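Local coordinates for protein sugar isomerase (Sinorhizobium meliloti, PDB 3QC0) that binds a zinc ion in a xylose isomerase-like TIM barrel and probably isomerises a sugar, at residues A12-Q17 / R258-V263; P146-D151 / V178-W183; H203-W208 / G220-G225. All blocks are in the same frame, centred on the assembly; numbering follows the deposited sequence.

Contact 1. Residues A12-Q17 / R258-V263; sequences ATIREQ and RPADEV
At the seam of the TIM barrel, Thr13, Ile14 and Gln17 of the loop after the first strand (7-10) pack on the start of the last helix (260-274). The polar link comes from Gln17. Its NE2 donates to the carbonyl O of Arg258 at 2.8 Å, with an N-H...O angle of 164°. The carbonyl lies close to the Gln17 amide plane, and the donor is tilted only a little from the carbonyl plane. The Gln17 chain is bent at its second torsion (chi2 98°), which turns the amide toward this carbonyl. NE2 also makes a weak bond to Trp255 O. Replacing Gln17 by an alanine would probably leave the Arg258 carbonyl without this donor and open a gap beside Val263.

Arg258 O sits just before Pro259, the N-cap residue of the helix, so the bond fixes the chain where the last barrel helix begins. The Arg258 side chain itself reaches forward to Glu262, with NH2 2.8 Å from Glu262 OE2 in a salt bridge, the donor standing above the carboxylate plane.

The rest of the contact is apolar. Ala260 CB touches Gln17 CB at 3.9 Å and Ile14 CG2 at 4.0 Å. Val263 carries CG1 anti to its backbone N (chi1 179°). That branch meets Ile14 CG2 at 3.9 Å and Thr13 CG2 at 3.8 Å. Its other branch, CG2, touches Gln17 NE2 at 3.8 Å, where the two side chains cross at about a right angle. Thr13 turns its methyl to the helix and its hydroxyl elsewhere: OG1 is bonded to Val247 O, Ile249 N and Asn10 O. The Thr13 side chain is about 5 Å from that of the zinc ligand Glu248.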
loop_
_atom_site.group_PDB
_atom_site.type_symbol
_atom_site.label_atom_id
_atom_site.label_comp_id
_atom_site.label_asym_id
_atom_site.label_seq_id
_atom_site.Cartn_x
_atom_site.Cartn_y
_atom_site.Cartn_z
ATOM N N ALA A 12 -10.832 -19.613 2.069
ATOM C CA ALA A 12 -10.126 -18.970 3.174
ATOM C C ALA A 12 -11.109 -18.336 4.150
ATOM O O ALA A 12 -10.831 -18.220 5.337
ATOM C CB ALA A 12 -9.166 -17.898 2.659
ATOM N N THR A 13 -12.252 -17.920 3.644
ATOM C CA THR A 13 -13.262 -17.232 4.451
ATOM C C THR A 13 -13.726 -18.047 5.655
ATOM O O THR A 13 -14.031 -17.477 6.712
ATOM C CB THR A 13 -14.443 -16.824 3.561
ATOM O OG1 THR A 13 -13.945 -15.911 2.581
ATOM C CG2 THR A 13 -15.580 -16.112 4.327
ATOM N N ILE A 14 -13.717 -19.373 5.500
ATOM C CA ILE A 14 -14.122 -20.274 6.608
ATOM C C ILE A 14 -13.042 -21.328 6.843
ATOM O O ILE A 14 -13.323 -22.516 7.166
ATOM C CB ILE A 14 -15.551 -20.902 6.359
ATOM C CG1 ILE A 14 -15.661 -21.520 4.970
ATOM C CG2 ILE A 14 -16.663 -19.835 6.595
ATOM C CD1 ILE A 14 -16.972 -22.358 4.752
ATOM N N ARG A 15 -11.786 -20.914 6.718
ATOM C CA ARG A 15 -10.673 -21.843 6.743
ATOM C C ARG A 15 -10.402 -22.428 8.124
ATOM O O ARG A 15 -9.849 -23.519 8.205
ATOM C CB ARG A 15 -9.379 -21.189 6.215
ATOM C CG ARG A 15 -8.918 -20.010 7.050
ATOM C CD ARG A 15 -7.713 -20.280 7.883
ATOM N NE ARG A 15 -6.563 -20.649 7.079
ATOM C CZ ARG A 15 -5.400 -21.051 7.594
ATOM N NH1 ARG A 15 -5.230 -21.115 8.917
ATOM N NH2 ARG A 15 -4.392 -21.389 6.788
ATOM N N GLU A 16 -10.766 -21.717 9.189
ATOM C CA GLU A 16 -10.497 -22.220 10.541
ATOM C C GLU A 16 -11.559 -23.252 10.924
ATOM O O GLU A 16 -11.276 -24.185 11.693
ATOM C CB GLU A 16 -10.445 -21.093 11.580
ATOM C CG GLU A 16 -9.190 -20.200 11.480
ATOM C CD GLU A 16 -7.893 -20.943 11.809
ATOM O OE1 GLU A 16 -7.880 -21.796 12.730
ATOM O OE2 GLU A 16 -6.869 -20.669 11.177
ATOM N N GLN A 17 -12.744 -23.098 10.337
ATOM C CA GLN A 17 -13.931 -23.874 10.723
ATOM C C GLN A 17 -14.118 -25.144 9.926
ATOM O O GLN A 17 -14.690 -26.105 10.434
ATOM C CB GLN A 17 -15.183 -23.024 10.534
ATOM C CG GLN A 17 -15.169 -21.717 11.343
ATOM C CD GLN A 17 -14.727 -20.488 10.540
ATOM O OE1 GLN A 17 -13.706 -20.523 9.816
ATOM N NE2 GLN A 17 -15.498 -19.407 10.656
ATOM N N ARG A 258 -16.297 -17.450 14.265
ATOM C CA ARG A 258 -17.748 -17.598 14.260
ATOM C C ARG A 258 -18.198 -18.868 13.520
ATOM O O ARG A 258 -17.454 -19.407 12.713
ATOM C CB ARG A 258 -18.380 -16.349 13.651
ATOM C CG ARG A 258 -18.176 -15.139 14.575
ATOM C CD ARG A 258 -18.384 -13.820 13.931
ATOM N NE ARG A 258 -19.778 -13.502 13.687
ATOM C CZ ARG A 258 -20.262 -12.268 13.586
ATOM N NH1 ARG A 258 -19.463 -11.215 13.693
ATOM N NH2 ARG A 258 -21.554 -12.079 13.366
ATOM N N PRO A 259 -19.411 -19.389 13.823
ATOM C CA PRO A 259 -19.818 -20.617 13.124
ATOM C C PRO A 259 -19.875 -20.403 11.606
ATOM O O PRO A 259 -20.396 -19.379 11.134
ATOM C CB PRO A 259 -21.220 -20.937 13.720
ATOM C CG PRO A 259 -21.277 -20.141 14.984
ATOM C CD PRO A 259 -20.476 -18.885 14.705
ATOM N N ALA A 260 -19.321 -21.357 10.869
ATOM C CA ALA A 260 -19.218 -21.240 9.410
ATOM C C ALA A 260 -20.574 -20.952 8.795
ATOM O O ALA A 260 -20.704 -20.190 7.875
ATOM C CB ALA A 260 -18.599 -22.491 8.791
ATOM N N ASP A 261 -21.618 -21.571 9.333
ATOM C CA ASP A 261 -22.961 -21.272 8.933
ATOM C C ASP A 261 -23.330 -19.777 8.955
ATOM O O ASP A 261 -23.860 -19.189 7.977
ATOM C CB ASP A 261 -23.887 -22.024 9.946
ATOM C CG ASP A 261 -25.279 -22.014 9.559
ATOM O OD1 ASP A 261 -25.587 -21.652 8.441
ATOM O OD2 ASP A 261 -26.086 -22.498 10.352
ATOM N N GLU A 262 -23.056 -19.163 10.089
ATOM C CA GLU A 262 -23.339 -17.745 10.245
ATOM C C GLU A 262 -22.475 -16.919 9.285
ATOM O O GLU A 262 -22.950 -15.932 8.702
ATOM C CB GLU A 262 -23.085 -17.298 11.668
ATOM C CG GLU A 262 -23.675 -15.912 11.924
ATOM C CD GLU A 262 -23.096 -15.231 13.129
ATOM O OE1 GLU A 262 -22.210 -15.820 13.807
ATOM O OE2 GLU A 262 -23.525 -14.081 13.389
ATOM N N VAL A 263 -21.220 -17.325 9.113
ATOM C CA VAL A 263 -20.328 -16.539 8.218
ATOM C C VAL A 263 -20.904 -16.534 6.808
ATOM O O VAL A 263 -21.055 -15.485 6.200
ATOM C CB VAL A 263 -18.921 -17.096 8.189
ATOM C CG1 VAL A 263 -18.033 -16.275 7.222
ATOM C CG2 VAL A 263 -18.308 -17.105 9.582
#

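Contact 2. Residues P146-D151 / V178-W183; sequences PMYAAD and VYHVWW
Tyr179, His180 and Trp183 face Pro146, Met147 and Tyr148 in the connections that follow two strands, at the C-terminal end of the TIM barrel. Residues 146-151 follow strand 139-141. Residues 178-183 begin with the short helix 178-181, directly after strand 172-177. No hydrogen bond joins them, so the contact is made by side-chain packing.

Tyr179 comes first. Its CG is anti to the backbone N (chi1 -155°), which carries the ring toward the loop. CE2 then meets two partners. The hydroxyl of Tyr148 arrives at the ring edge, with Tyr148 OH 3.8 Å from Tyr179 CE2. The methyl of selenomethionine Met147 comes in obliquely, its CE 3.9 Å from the same Tyr179 CE2. Tyr148 OH has its polar partner in Met215 O.

His180 meets Tyr148 rim to rim. The planes stand at 83° and the centroids are 5.8 Å apart, so neither ring lies over the other. The nearest approach is His180 CE1 to Tyr148 CE2 at 3.7 Å. One face of the Tyr148 ring is covered by CG of Met147, 3.9 Å above its centre. His180 NE2 is hydrogen-bonded to an unidentified bound ligand, and the His180 side chain is about 4 Å from the zinc ion.

Trp183 closes the segment and lies at the dimer interface. It also packs on Pro146 of the second subunit, and Pro146 on Trp183 of that subunit. With CG between the backbone N and the carbonyl carbon (chi1 63°), the indole folds back along its own chain. NE1 donates to His180 O at 2.8 Å, from above the carbonyl plane. This bond probably limits rotation of the indole, whose CZ2 is touched obliquely by Pro146 CG at 3.4 Å.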
loop_
_atom_site.group_PDB
_atom_site.type_symbol
_atom_site.label_atom_id
_atom_site.label_comp_id
_atom_site.label_asym_id
_atom_site.label_seq_id
_atom_site.Cartn_x
_atom_site.Cartn_y
_atom_site.Cartn_z
ATOM N N PRO A 146 0.102 -2.919 -1.863
ATOM C CA PRO A 146 1.493 -2.520 -1.713
ATOM C C PRO A 146 2.171 -2.901 -0.397
ATOM O O PRO A 146 3.386 -3.047 -0.376
ATOM C CB PRO A 146 1.439 -0.989 -1.897
ATOM C CG PRO A 146 0.354 -0.834 -2.952
ATOM C CD PRO A 146 -0.681 -1.919 -2.609
HETATM N N MSE A 147 1.418 -3.065 0.693
HETATM C CA MSE A 147 2.028 -3.467 1.952
HETATM C C MSE A 147 2.654 -4.846 1.911
HETATM O O MSE A 147 3.469 -5.155 2.778
HETATM C CB MSE A 147 1.066 -3.359 3.147
HETATM C CG MSE A 147 -0.068 -4.270 3.102
HETATM SE SE MSE A 147 -1.310 -3.718 4.623
HETATM C CE MSE A 147 -2.831 -4.583 3.880
ATOM N N TYR A 148 2.294 -5.644 0.878
ATOM C CA TYR A 148 2.842 -6.973 0.688
ATOM C C TYR A 148 4.060 -7.041 -0.236
ATOM O O TYR A 148 4.584 -8.134 -0.522
ATOM C CB TYR A 148 1.740 -7.880 0.108
ATOM C CG TYR A 148 0.494 -7.934 1.001
ATOM C CD1 TYR A 148 0.589 -8.232 2.362
ATOM C CD2 TYR A 148 -0.765 -7.702 0.497
ATOM C CE1 TYR A 148 -0.543 -8.275 3.175
ATOM C CE2 TYR A 148 -1.891 -7.755 1.290
ATOM C CZ TYR A 148 -1.791 -8.007 2.643
ATOM O OH TYR A 148 -2.958 -8.094 3.414
ATOM N N ALA A 149 4.514 -5.894 -0.747
ATOM C CA ALA A 149 5.526 -5.843 -1.796
ATOM C C ALA A 149 6.811 -6.568 -1.474
ATOM O O ALA A 149 7.432 -7.145 -2.354
ATOM C CB ALA A 149 5.822 -4.371 -2.226
ATOM N N ALA A 150 7.295 -6.428 -0.233
ATOM C CA ALA A 150 8.635 -6.921 0.087
ATOM C C ALA A 150 8.712 -8.420 0.237
ATOM O O ALA A 150 9.740 -9.000 -0.052
ATOM C CB ALA A 150 9.187 -6.262 1.375
ATOM N N ASP A 151 7.652 -9.000 0.780
ATOM C CA ASP A 151 7.732 -10.370 1.267
ATOM C C ASP A 151 6.644 -11.312 0.814
ATOM O O ASP A 151 6.718 -12.490 1.186
ATOM C CB ASP A 151 7.899 -10.367 2.781
ATOM C CG ASP A 151 6.786 -9.701 3.513
ATOM O OD1 ASP A 151 5.878 -9.093 2.909
ATOM O OD2 ASP A 151 6.824 -9.826 4.781
ATOM N N VAL A 178 -10.602 -6.402 -4.410
ATOM C CA VAL A 178 -10.841 -5.037 -3.925
ATOM C C VAL A 178 -9.903 -4.693 -2.781
ATOM O O VAL A 178 -9.524 -3.524 -2.637
ATOM C CB VAL A 178 -12.308 -4.824 -3.509
ATOM C CG1 VAL A 178 -13.224 -5.040 -4.761
ATOM C CG2 VAL A 178 -12.740 -5.735 -2.340
ATOM N N TYR A 179 -9.511 -5.680 -1.984
ATOM C CA TYR A 179 -8.626 -5.392 -0.853
ATOM C C TYR A 179 -7.310 -4.808 -1.327
ATOM O O TYR A 179 -6.727 -3.940 -0.730
ATOM C CB TYR A 179 -8.332 -6.649 -0.018
ATOM C CG TYR A 179 -7.956 -6.349 1.410
ATOM C CD1 TYR A 179 -8.904 -5.857 2.302
ATOM C CD2 TYR A 179 -6.659 -6.554 1.886
ATOM C CE1 TYR A 179 -8.571 -5.556 3.616
ATOM C CE2 TYR A 179 -6.321 -6.284 3.214
ATOM C CZ TYR A 179 -7.290 -5.781 4.077
ATOM O OH TYR A 179 -6.982 -5.526 5.400
ATOM N N HIS A 180 -6.829 -5.334 -2.447
ATOM C CA HIS A 180 -5.506 -5.010 -2.934
ATOM C C HIS A 180 -5.476 -3.745 -3.780
ATOM O O HIS A 180 -4.393 -3.141 -3.939
ATOM C CB HIS A 180 -4.969 -6.173 -3.775
ATOM C CG HIS A 180 -4.832 -7.438 -3.000
ATOM N ND1 HIS A 180 -4.289 -7.463 -1.732
ATOM C CD2 HIS A 180 -5.149 -8.725 -3.311
ATOM C CE1 HIS A 180 -4.314 -8.711 -1.282
ATOM N NE2 HIS A 180 -4.822 -9.491 -2.222
ATOM N N VAL A 181 -6.624 -3.394 -4.391
ATOM C CA VAL A 181 -6.642 -2.329 -5.409
ATOM C C VAL A 181 -7.538 -1.120 -5.118
ATOM O O VAL A 181 -7.460 -0.145 -5.871
ATOM C CB VAL A 181 -7.069 -2.913 -6.827
ATOM C CG1 VAL A 181 -6.242 -4.123 -7.219
ATOM C CG2 VAL A 181 -8.598 -3.258 -6.876
ATOM N N TRP A 182 -8.396 -1.181 -4.092
ATOM C CA TRP A 182 -9.459 -0.181 -3.917
ATOM C C TRP A 182 -8.905 1.254 -3.841
ATOM O O TRP A 182 -9.573 2.194 -4.250
ATOM C CB TRP A 182 -10.300 -0.451 -2.674
ATOM C CG TRP A 182 -9.600 -0.164 -1.410
ATOM C CD1 TRP A 182 -8.736 -0.959 -0.749
ATOM C CD2 TRP A 182 -9.641 1.081 -0.690
ATOM N NE1 TRP A 182 -8.244 -0.301 0.364
ATOM C CE2 TRP A 182 -8.802 0.952 0.419
ATOM C CE3 TRP A 182 -10.352 2.242 -0.870
ATOM C CZ2 TRP A 182 -8.624 1.991 1.356
ATOM C CZ3 TRP A 182 -10.173 3.279 0.012
ATOM C CH2 TRP A 182 -9.308 3.150 1.139
ATOM N N TRP A 183 -7.711 1.383 -3.273
ATOM C CA TRP A 183 -7.046 2.662 -2.989
ATOM C C TRP A 183 -6.424 3.311 -4.205
ATOM O O TRP A 183 -6.031 4.465 -4.177
ATOM C CB TRP A 183 -5.938 2.403 -1.887
ATOM C CG TRP A 183 -4.946 1.485 -2.458
ATOM C CD1 TRP A 183 -4.998 0.112 -2.409
ATOM C CD2 TRP A 183 -3.866 1.802 -3.340
ATOM N NE1 TRP A 183 -4.018 -0.426 -3.175
ATOM C CE2 TRP A 183 -3.317 0.576 -3.780
ATOM C CE3 TRP A 183 -3.275 3.009 -3.785
ATOM C CZ2 TRP A 183 -2.242 0.505 -4.645
ATOM C CZ3 TRP A 183 -2.215 2.930 -4.651
ATOM C CH2 TRP A 183 -1.710 1.693 -5.078
#

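Contact 3. Residues H203-W208 / G220-G225; sequences HHICDW and GMMGDG
The carboxylate of Asp207 is the flat group through which 203-208 grips the glycine-rich turn of 220-225. Gly225 lies over one face, its N 2.9 Å from Asp207 OD2 in a weak hydrogen bond. Gly223 N meets OD2 on the anti side, near the carboxylate plane, at 2.9 Å and an N-H...O angle of 140°. The other oxygen, OD1, is also met on the anti side, by Trp208 N, and takes a bond from Ile227 N. Two amides on each oxygen would probably hold the group in one rotation and stabilise its negative charge. The Trp208 ring meets those of His145, Tyr179 and Trp182, the first with planes at about 15°.

Asp207 and Gly220 form a single antiparallel bridge of the hydrogen-bonded type, with Gly220 N to Asp207 O at 2.8 Å and a weak return bond from Asp207 N to Gly220 O. Met221 to Asp224 make a type II turn, with Gly223 at its positive-phi corner. Gly225 CA comes within 3.2 Å of Trp208 O, and a side chain here would probably hit that oxygen and Asp207 OD1.

Selenomethionine Met222 is bent at chi2 (83°) and chi3, which brings SE to 4.0 Å from Ile205 CD1 and 3.8 Å from Cys206 N, buried here without a hydrogen-bond partner. The Met222 and Ile205 side chains cross at about a right angle.

Strand 200-205 carries His204, whose ND1 binds zinc together with Glu142, Asp177 and Glu248. The turn folds back on the end of this strand, beside the metal site of a xylose isomerase-like TIM barrel.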
loop_
_atom_site.group_PDB
_atom_site.type_symbol
_atom_site.label_atom_id
_atom_site.label_comp_id
_atom_site.label_asym_id
_atom_site.label_seq_id
_atom_site.Cartn_x
_atom_site.Cartn_y
_atom_site.Cartn_z
ATOM N N HIS A 203 -12.881 -11.551 -9.729
ATOM C CA HIS A 203 -13.229 -10.383 -8.906
ATOM C C HIS A 203 -13.425 -10.865 -7.495
ATOM O O HIS A 203 -14.349 -11.667 -7.233
ATOM C CB HIS A 203 -14.504 -9.743 -9.457
ATOM C CG HIS A 203 -15.007 -8.580 -8.667
ATOM N ND1 HIS A 203 -16.287 -8.096 -8.800
ATOM C CD2 HIS A 203 -14.392 -7.777 -7.748
ATOM C CE1 HIS A 203 -16.439 -7.042 -8.014
ATOM N NE2 HIS A 203 -15.325 -6.857 -7.330
ATOM N N HIS A 204 -12.533 -10.450 -6.591
ATOM C CA HIS A 204 -12.603 -10.855 -5.201
ATOM C C HIS A 204 -13.141 -9.708 -4.369
ATOM O O HIS A 204 -12.715 -8.540 -4.541
ATOM C CB HIS A 204 -11.248 -11.281 -4.619
ATOM C CG HIS A 204 -10.517 -12.290 -5.432
ATOM N ND1 HIS A 204 -9.208 -12.642 -5.187
ATOM C CD2 HIS A 204 -10.928 -13.044 -6.484
ATOM C CE1 HIS A 204 -8.845 -13.568 -6.073
ATOM N NE2 HIS A 204 -9.876 -13.836 -6.855
ATOM N N ILE A 205 -14.026 -10.056 -3.438
ATOM C CA ILE A 205 -14.681 -9.083 -2.576
ATOM C C ILE A 205 -14.490 -9.359 -1.089
ATOM O O ILE A 205 -14.251 -10.479 -0.673
ATOM C CB ILE A 205 -16.181 -8.930 -2.902
ATOM C CG1 ILE A 205 -16.901 -10.275 -2.784
ATOM C CG2 ILE A 205 -16.355 -8.285 -4.287
ATOM C CD1 ILE A 205 -18.473 -10.113 -2.847
ATOM N N CYS A 206 -14.584 -8.261 -0.330
ATOM C CA CYS A 206 -14.305 -8.170 1.110
ATOM C C CYS A 206 -14.324 -6.654 1.364
ATOM O O CYS A 206 -14.843 -5.908 0.541
ATOM C CB CYS A 206 -12.973 -8.812 1.507
ATOM S SG CYS A 206 -11.568 -8.094 0.664
ATOM N N ASP A 207 -13.811 -6.225 2.501
ATOM C CA ASP A 207 -13.799 -4.811 2.782
ATOM C C ASP A 207 -12.542 -4.387 3.531
ATOM O O ASP A 207 -11.851 -5.227 4.133
ATOM C CB ASP A 207 -15.060 -4.394 3.580
ATOM C CG ASP A 207 -15.650 -3.055 3.114
ATOM O OD1 ASP A 207 -14.876 -2.186 2.592
ATOM O OD2 ASP A 207 -16.887 -2.838 3.294
ATOM N N TRP A 208 -12.269 -3.087 3.454
ATOM C CA TRP A 208 -11.169 -2.449 4.150
ATOM C C TRP A 208 -11.696 -1.743 5.383
ATOM O O TRP A 208 -12.458 -0.790 5.269
ATOM C CB TRP A 208 -10.437 -1.460 3.206
ATOM C CG TRP A 208 -9.223 -0.870 3.885
ATOM C CD1 TRP A 208 -9.200 0.212 4.740
ATOM C CD2 TRP A 208 -7.873 -1.342 3.824
ATOM N NE1 TRP A 208 -7.922 0.450 5.160
ATOM C CE2 TRP A 208 -7.089 -0.493 4.621
ATOM C CE3 TRP A 208 -7.243 -2.338 3.125
ATOM C CZ2 TRP A 208 -5.730 -0.678 4.773
ATOM C CZ3 TRP A 208 -5.904 -2.541 3.288
ATOM C CH2 TRP A 208 -5.147 -1.692 4.081
ATOM N N GLY A 220 -12.281 -7.126 6.129
ATOM C CA GLY A 220 -13.659 -6.920 6.563
ATOM C C GLY A 220 -14.666 -7.696 5.756
ATOM O O GLY A 220 -14.440 -8.016 4.574
HETATM N N MSE A 221 -15.777 -8.044 6.413
HETATM C CA MSE A 221 -16.961 -8.444 5.717
HETATM C C MSE A 221 -17.456 -7.251 4.895
HETATM O O MSE A 221 -17.436 -6.099 5.354
HETATM C CB MSE A 221 -18.016 -8.850 6.752
HETATM C CG MSE A 221 -19.361 -9.260 6.210
HETATM SE SE MSE A 221 -19.400 -10.787 5.041
HETATM C CE MSE A 221 -18.958 -12.067 6.493
HETATM N N MSE A 222 -17.935 -7.532 3.710
HETATM C CA MSE A 222 -18.449 -6.496 2.822
HETATM C C MSE A 222 -19.486 -5.650 3.528
HETATM O O MSE A 222 -20.451 -6.176 4.064
HETATM C CB MSE A 222 -19.110 -7.096 1.593
HETATM C CG MSE A 222 -18.214 -7.798 0.648
HETATM SE SE MSE A 222 -17.793 -9.649 1.115
HETATM C CE MSE A 222 -19.524 -10.432 1.188
ATOM N N GLY A 223 -19.315 -4.337 3.501
ATOM C CA GLY A 223 -20.200 -3.392 4.171
ATOM C C GLY A 223 -19.761 -2.947 5.551
ATOM O O GLY A 223 -20.328 -1.986 6.094
ATOM N N ASP A 224 -18.797 -3.636 6.146
ATOM C CA ASP A 224 -18.282 -3.252 7.449
ATOM C C ASP A 224 -17.164 -2.231 7.298
ATOM O O ASP A 224 -16.745 -1.610 8.296
ATOM C CB ASP A 224 -17.750 -4.464 8.232
ATOM C CG ASP A 224 -18.858 -5.325 8.867
ATOM O OD1 ASP A 224 -20.045 -4.922 8.810
ATOM O OD2 ASP A 224 -18.486 -6.349 9.489
ATOM N N GLY A 225 -16.665 -2.056 6.066
ATOM C CA GLY A 225 -15.556 -1.118 5.816
ATOM C C GLY A 225 -15.944 -0.001 4.866
ATOM O O GLY A 225 -17.106 0.371 4.767
#

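In the fold
The three contacts sit at the end of the barrel that holds the zinc ion. Contacts 2 and 3 share a border and have centres about 14 Å apart. Val178 N lies 3.0 Å from His204 O, a probable hydrogen bond between the starts of their segments, and Tyr179 CE1 packs 3.5 Å from Trp208 CE3. Contact 1 touches contact 3 where Met221 CE meets Val263 O at 4.0 Å, with centres about 15 Å apart. Contacts 1 and 2 do not touch; their nearest atoms are about 11 Å apart. Contact 3 supplies the zinc ligand His204. The side chains of His180 in contact 2 and Thr13 in contact 1 lie about 4 and 9 Å from the zinc ion. Contacts 2 and 3 also reach the second subunit.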